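Local coordinates for protein HIRA (Homo sapiens, PDB 5YJE) that cooperates with ASF1A as a histone chaperone to promote replication-independent chromatin assembly and takes part in repression of histone gene transcription, at residues L131-V145 and L148-R161. Numbering follows the deposited sequence.
Sequences LPSPISTLHCTGSYV and LTAAATLSVWDVHR
Tyr-144 lies across Asp-158 as a non-hydrogen-bonded antiparallel pair. Its ring atom CE1 is 3.7 Å from Asp-158 CB, and ring and carboxylate planes are turned 52° apart. The hydroxyl OH sits 3.6 Å from Arg-161 NH1, at the edge of the guanidinium. Asp-158 has CG anti to the backbone N (chi1 179°), which turns the carboxylate toward the backbone of residues 159-161. There OD1 accepts from Arg-161 N at 2.9 Å, from above the carboxylate plane, in an Asx motif. OD2 forms a salt bridge with Arg-161 NH1. An asparagine here removes the negative charge and would probably leave the Arg-161 guanidinium freer to turn beside Tyr-144. Next along the strands, Val-145 and Trp-157 exchange two backbone hydrogen bonds. Val-145 CG2 meets Val-159 CG1 at 3.8 Å. Leu-131 CD2 approaches the indole edge at CH2, while NE1 donates to Leu-209 O of the second subunit. At the far end a classic beta bulge sets Ser-136 and Thr-137 against Leu-148, whose O accepts from both N atoms. Beyond it Ser-133 OG accepts from Ala-151 N at 3.2 Å, and Pro-134 O from Ala-150 N at 2.8 Å. These hydrogen bonds join the incoming loop to the 149-152 turn. The hairpins form three strands of a four-stranded antiparallel, probably propeller-like blade: backbone hydrogen bonds set its register, Asp-158 braces residues 158-161, and Trp-157 joins a subunit contact.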
loop_
_atom_site.group_PDB
_atom_site.type_symbol
_atom_site.label_atom_id
_atom_site.label_comp_id
_atom_site.label_asym_id
_atom_site.label_seq_id
_atom_site.Cartn_x
_atom_site.Cartn_y
_atom_site.Cartn_z
ATOM N N LEU B 131 -11.324 14.773 -4.135
ATOM C CA LEU B 131 -11.099 13.870 -5.248
ATOM C C LEU B 131 -10.092 14.488 -6.200
ATOM O O LEU B 131 -9.992 15.715 -6.295
ATOM C CB LEU B 131 -12.401 13.603 -5.993
ATOM C CG LEU B 131 -13.543 12.887 -5.270
ATOM C CD1 LEU B 131 -14.844 12.968 -6.111
ATOM C CD2 LEU B 131 -13.163 11.437 -4.974
ATOM N N PRO B 132 -9.316 13.661 -6.903
ATOM C CA PRO B 132 -8.294 14.216 -7.812
ATOM C C PRO B 132 -8.876 14.957 -9.012
ATOM O O PRO B 132 -8.167 15.766 -9.623
ATOM C CB PRO B 132 -7.499 12.979 -8.242
ATOM C CG PRO B 132 -8.466 11.815 -8.036
ATOM C CD PRO B 132 -9.239 12.192 -6.803
ATOM N N SER B 133 -10.137 14.715 -9.353
ATOM C CA SER B 133 -10.819 15.414 -10.432
ATOM C C SER B 133 -12.313 15.330 -10.148
ATOM O O SER B 133 -12.721 14.639 -9.203
ATOM C CB SER B 133 -10.453 14.808 -11.811
ATOM O OG SER B 133 -11.028 13.545 -12.022
ATOM N N PRO B 134 -13.159 16.045 -10.915
ATOM C CA PRO B 134 -14.599 16.046 -10.586
ATOM C C PRO B 134 -15.215 14.663 -10.696
ATOM O O PRO B 134 -14.779 13.814 -11.483
ATOM C CB PRO B 134 -15.220 17.008 -11.613
ATOM C CG PRO B 134 -14.103 17.907 -12.024
ATOM C CD PRO B 134 -12.844 17.025 -11.973
ATOM N N ILE B 135 -16.226 14.438 -9.861
ATOM C CA ILE B 135 -16.965 13.187 -9.883
ATOM C C ILE B 135 -17.620 12.971 -11.249
ATOM O O ILE B 135 -17.973 13.922 -11.967
ATOM C CB ILE B 135 -18.031 13.177 -8.772
ATOM C CG1 ILE B 135 -18.602 11.765 -8.574
ATOM C CG2 ILE B 135 -19.159 14.267 -9.075
ATOM C CD1 ILE B 135 -17.578 10.740 -8.101
ATOM N N SER B 136 -17.780 11.700 -11.608
ATOM C CA SER B 136 -18.656 11.284 -12.695
ATOM C C SER B 136 -19.775 10.390 -12.176
ATOM O O SER B 136 -20.942 10.733 -12.333
ATOM C CB SER B 136 -17.851 10.579 -13.811
ATOM O OG SER B 136 -18.666 10.347 -14.959
ATOM N N THR B 137 -19.454 9.282 -11.514
ATOM C CA THR B 137 -20.467 8.431 -10.917
ATOM C C THR B 137 -20.014 7.913 -9.558
ATOM O O THR B 137 -18.820 7.808 -9.264
ATOM C CB THR B 137 -20.817 7.213 -11.816
ATOM O OG1 THR B 137 -19.618 6.474 -12.115
ATOM C CG2 THR B 137 -21.538 7.660 -13.109
ATOM N N LEU B 138 -21.007 7.555 -8.755
ATOM C CA LEU B 138 -20.842 6.965 -7.443
ATOM C C LEU B 138 -21.583 5.644 -7.392
ATOM O O LEU B 138 -22.666 5.504 -7.961
ATOM C CB LEU B 138 -21.397 7.888 -6.321
ATOM C CG LEU B 138 -20.614 9.132 -5.920
ATOM C CD1 LEU B 138 -21.353 9.953 -4.825
ATOM C CD2 LEU B 138 -19.197 8.738 -5.454
ATOM N N HIS B 139 -21.008 4.691 -6.665
ATOM C CA HIS B 139 -21.681 3.446 -6.328
ATOM C C HIS B 139 -21.411 3.127 -4.865
ATOM O O HIS B 139 -20.350 3.476 -4.334
ATOM C CB HIS B 139 -21.195 2.261 -7.187
ATOM C CG HIS B 139 -21.285 2.491 -8.662
ATOM N ND1 HIS B 139 -20.522 3.435 -9.320
ATOM C CD2 HIS B 139 -22.031 1.877 -9.615
ATOM C CE1 HIS B 139 -20.811 3.407 -10.612
ATOM N NE2 HIS B 139 -21.719 2.469 -10.817
ATOM N N CYS B 140 -22.364 2.438 -4.223
ATOM C CA CYS B 140 -22.139 1.835 -2.913
ATOM C C CYS B 140 -22.654 0.408 -2.888
ATOM O O CYS B 140 -23.675 0.079 -3.492
ATOM C CB CYS B 140 -22.817 2.575 -1.754
ATOM S SG CYS B 140 -22.628 4.283 -1.932
ATOM N N THR B 141 -21.920 -0.425 -2.160
ATOM C CA THR B 141 -22.321 -1.774 -1.816
ATOM C C THR B 141 -21.907 -1.943 -0.372
ATOM O O THR B 141 -20.713 -1.872 -0.067
ATOM C CB THR B 141 -21.626 -2.811 -2.707
ATOM O OG1 THR B 141 -21.919 -2.555 -4.083
ATOM C CG2 THR B 141 -22.065 -4.226 -2.348
ATOM N N GLY B 142 -22.872 -2.138 0.515
ATOM C CA GLY B 142 -22.514 -2.167 1.923
ATOM C C GLY B 142 -21.753 -0.913 2.306
ATOM O O GLY B 142 -22.163 0.213 2.005
ATOM N N SER B 143 -20.613 -1.096 2.946
ATOM C CA SER B 143 -19.798 0.022 3.403
ATOM C C SER B 143 -18.722 0.422 2.405
ATOM O O SER B 143 -17.811 1.181 2.762
ATOM C CB SER B 143 -19.160 -0.324 4.747
ATOM O OG SER B 143 -20.166 -0.717 5.671
ATOM N N TYR B 144 -18.788 -0.089 1.176
ATOM C CA TYR B 144 -17.833 0.256 0.136
ATOM C C TYR B 144 -18.392 1.387 -0.719
ATOM O O TYR B 144 -19.533 1.317 -1.197
ATOM C CB TYR B 144 -17.497 -0.967 -0.722
ATOM C CG TYR B 144 -16.741 -2.056 0.031
ATOM C CD1 TYR B 144 -15.379 -1.933 0.299
ATOM C CD2 TYR B 144 -17.393 -3.208 0.472
ATOM C CE1 TYR B 144 -14.679 -2.949 0.992
ATOM C CE2 TYR B 144 -16.707 -4.213 1.175
ATOM C CZ TYR B 144 -15.355 -4.080 1.425
ATOM O OH TYR B 144 -14.692 -5.085 2.101
ATOM N N VAL B 145 -17.591 2.433 -0.887
ATOM C CA VAL B 145 -17.934 3.583 -1.707
ATOM C C VAL B 145 -16.937 3.641 -2.845
ATOM O O VAL B 145 -15.724 3.588 -2.618
ATOM C CB VAL B 145 -17.921 4.899 -0.899
ATOM C CG1 VAL B 145 -18.195 6.094 -1.822
ATOM C CG2 VAL B 145 -18.963 4.839 0.217
ATOM N N LEU B 148 -15.883 7.141 -9.533
ATOM C CA LEU B 148 -15.276 7.226 -10.861
ATOM C C LEU B 148 -15.241 8.695 -11.273
ATOM O O LEU B 148 -16.291 9.345 -11.338
ATOM C CB LEU B 148 -16.072 6.414 -11.891
ATOM C CG LEU B 148 -15.694 4.976 -12.286
ATOM C CD1 LEU B 148 -16.039 3.958 -11.218
ATOM C CD2 LEU B 148 -16.401 4.603 -13.566
ATOM N N THR B 149 -14.055 9.208 -11.570
ATOM C CA THR B 149 -13.871 10.631 -11.803
ATOM C C THR B 149 -13.781 10.958 -13.294
ATOM O O THR B 149 -13.604 10.089 -14.154
ATOM C CB THR B 149 -12.623 11.150 -11.074
ATOM O OG1 THR B 149 -11.446 10.532 -11.617
ATOM C CG2 THR B 149 -12.708 10.871 -9.580
ATOM N N ALA B 150 -13.921 12.256 -13.593
ATOM C CA ALA B 150 -13.847 12.714 -14.980
ATOM C C ALA B 150 -12.552 12.279 -15.639
ATOM O O ALA B 150 -12.541 11.913 -16.815
ATOM C CB ALA B 150 -13.966 14.238 -15.068
ATOM N N ALA B 151 -11.450 12.319 -14.901
ATOM C CA ALA B 151 -10.180 11.900 -15.459
ATOM C C ALA B 151 -10.143 10.391 -15.743
ATOM O O ALA B 151 -9.142 9.906 -16.277
ATOM C CB ALA B 151 -9.054 12.336 -14.518
ATOM N N ALA B 152 -11.219 9.673 -15.407
ATOM C CA ALA B 152 -11.313 8.229 -15.545
ATOM C C ALA B 152 -10.382 7.497 -14.571
ATOM O O ALA B 152 -9.723 6.519 -14.926
ATOM C CB ALA B 152 -11.065 7.793 -16.990
ATOM N N THR B 153 -10.332 7.968 -13.334
ATOM C CA THR B 153 -9.779 7.203 -12.228
ATOM C C THR B 153 -10.906 6.618 -11.385
ATOM O O THR B 153 -12.029 7.129 -11.354
ATOM C CB THR B 153 -8.874 8.062 -11.335
ATOM O OG1 THR B 153 -9.655 9.110 -10.758
ATOM C CG2 THR B 153 -7.725 8.657 -12.127
ATOM N N LEU B 154 -10.576 5.549 -10.679
ATOM C CA LEU B 154 -11.542 4.777 -9.920
ATOM C C LEU B 154 -10.995 4.626 -8.513
ATOM O O LEU B 154 -9.810 4.308 -8.338
ATOM C CB LEU B 154 -11.754 3.396 -10.578
ATOM C CG LEU B 154 -12.836 2.442 -10.047
ATOM C CD1 LEU B 154 -13.153 1.413 -11.130
ATOM C CD2 LEU B 154 -12.469 1.734 -8.767
ATOM N N SER B 155 -11.839 4.857 -7.516
ATOM C CA SER B 155 -11.435 4.698 -6.125
ATOM C C SER B 155 -12.493 3.913 -5.374
ATOM O O SER B 155 -13.691 3.999 -5.670
ATOM C CB SER B 155 -11.223 6.032 -5.413
ATOM O OG SER B 155 -10.136 6.758 -5.946
ATOM N N VAL B 156 -12.039 3.114 -4.420
ATOM C CA VAL B 156 -12.938 2.362 -3.557
ATOM C C VAL B 156 -12.428 2.508 -2.137
ATOM O O VAL B 156 -11.235 2.326 -1.869
ATOM C CB VAL B 156 -13.050 0.870 -3.938
ATOM C CG1 VAL B 156 -14.047 0.157 -3.018
ATOM C CG2 VAL B 156 -13.453 0.709 -5.405
ATOM N N TRP B 157 -13.326 2.870 -1.238
ATOM C CA TRP B 157 -13.014 2.970 0.172
ATOM C C TRP B 157 -13.957 2.073 0.946
ATOM O O TRP B 157 -15.143 1.954 0.611
ATOM C CB TRP B 157 -13.133 4.402 0.671
ATOM C CG TRP B 157 -12.179 5.354 0.047
ATOM C CD1 TRP B 157 -10.887 5.602 0.429
ATOM C CD2 TRP B 157 -12.452 6.234 -1.049
ATOM N NE1 TRP B 157 -10.331 6.573 -0.379
ATOM C CE2 TRP B 157 -11.273 6.978 -1.294
ATOM C CE3 TRP B 157 -13.577 6.465 -1.844
ATOM C CZ2 TRP B 157 -11.191 7.932 -2.304
ATOM C CZ3 TRP B 157 -13.498 7.415 -2.852
ATOM C CH2 TRP B 157 -12.317 8.138 -3.069
ATOM N N ASP B 158 -13.400 1.417 1.950
ATOM C CA ASP B 158 -14.174 0.723 2.970
ATOM C C ASP B 158 -14.436 1.764 4.050
ATOM O O ASP B 158 -13.564 2.046 4.870
ATOM C CB ASP B 158 -13.388 -0.482 3.483
ATOM C CG ASP B 158 -14.110 -1.258 4.565
ATOM O OD1 ASP B 158 -15.042 -0.734 5.210
ATOM O OD2 ASP B 158 -13.700 -2.408 4.814
ATOM N N VAL B 159 -15.625 2.369 4.052
ATOM C CA VAL B 159 -15.827 3.433 5.040
ATOM C C VAL B 159 -16.024 2.851 6.433
ATOM O O VAL B 159 -15.790 3.546 7.423
ATOM C CB VAL B 159 -17.000 4.373 4.683
ATOM C CG1 VAL B 159 -16.775 5.017 3.317
ATOM C CG2 VAL B 159 -18.296 3.636 4.727
ATOM N N HIS B 160 -16.428 1.585 6.540
ATOM C CA HIS B 160 -16.521 0.960 7.854
ATOM C C HIS B 160 -15.146 0.821 8.488
ATOM O O HIS B 160 -14.929 1.266 9.621
ATOM C CB HIS B 160 -17.203 -0.401 7.755
ATOM C CG HIS B 160 -17.457 -1.045 9.085
ATOM N ND1 HIS B 160 -18.471 -0.637 9.929
ATOM C CD2 HIS B 160 -16.830 -2.069 9.716
ATOM C CE1 HIS B 160 -18.457 -1.382 11.020
ATOM N NE2 HIS B 160 -17.471 -2.258 10.917
ATOM N N ARG B 161 -14.195 0.210 7.770
ATOM C CA ARG B 161 -12.831 0.142 8.278
ATOM C C ARG B 161 -12.074 1.452 8.095
ATOM O O ARG B 161 -11.038 1.646 8.738
ATOM C CB ARG B 161 -12.060 -0.998 7.609
ATOM C CG ARG B 161 -12.615 -2.393 7.887
ATOM C CD ARG B 161 -11.721 -3.487 7.259
ATOM N NE ARG B 161 -12.255 -4.849 7.428
ATOM C CZ ARG B 161 -12.764 -5.610 6.452
ATOM N NH1 ARG B 161 -12.813 -5.167 5.197
ATOM N NH2 ARG B 161 -13.215 -6.834 6.727
#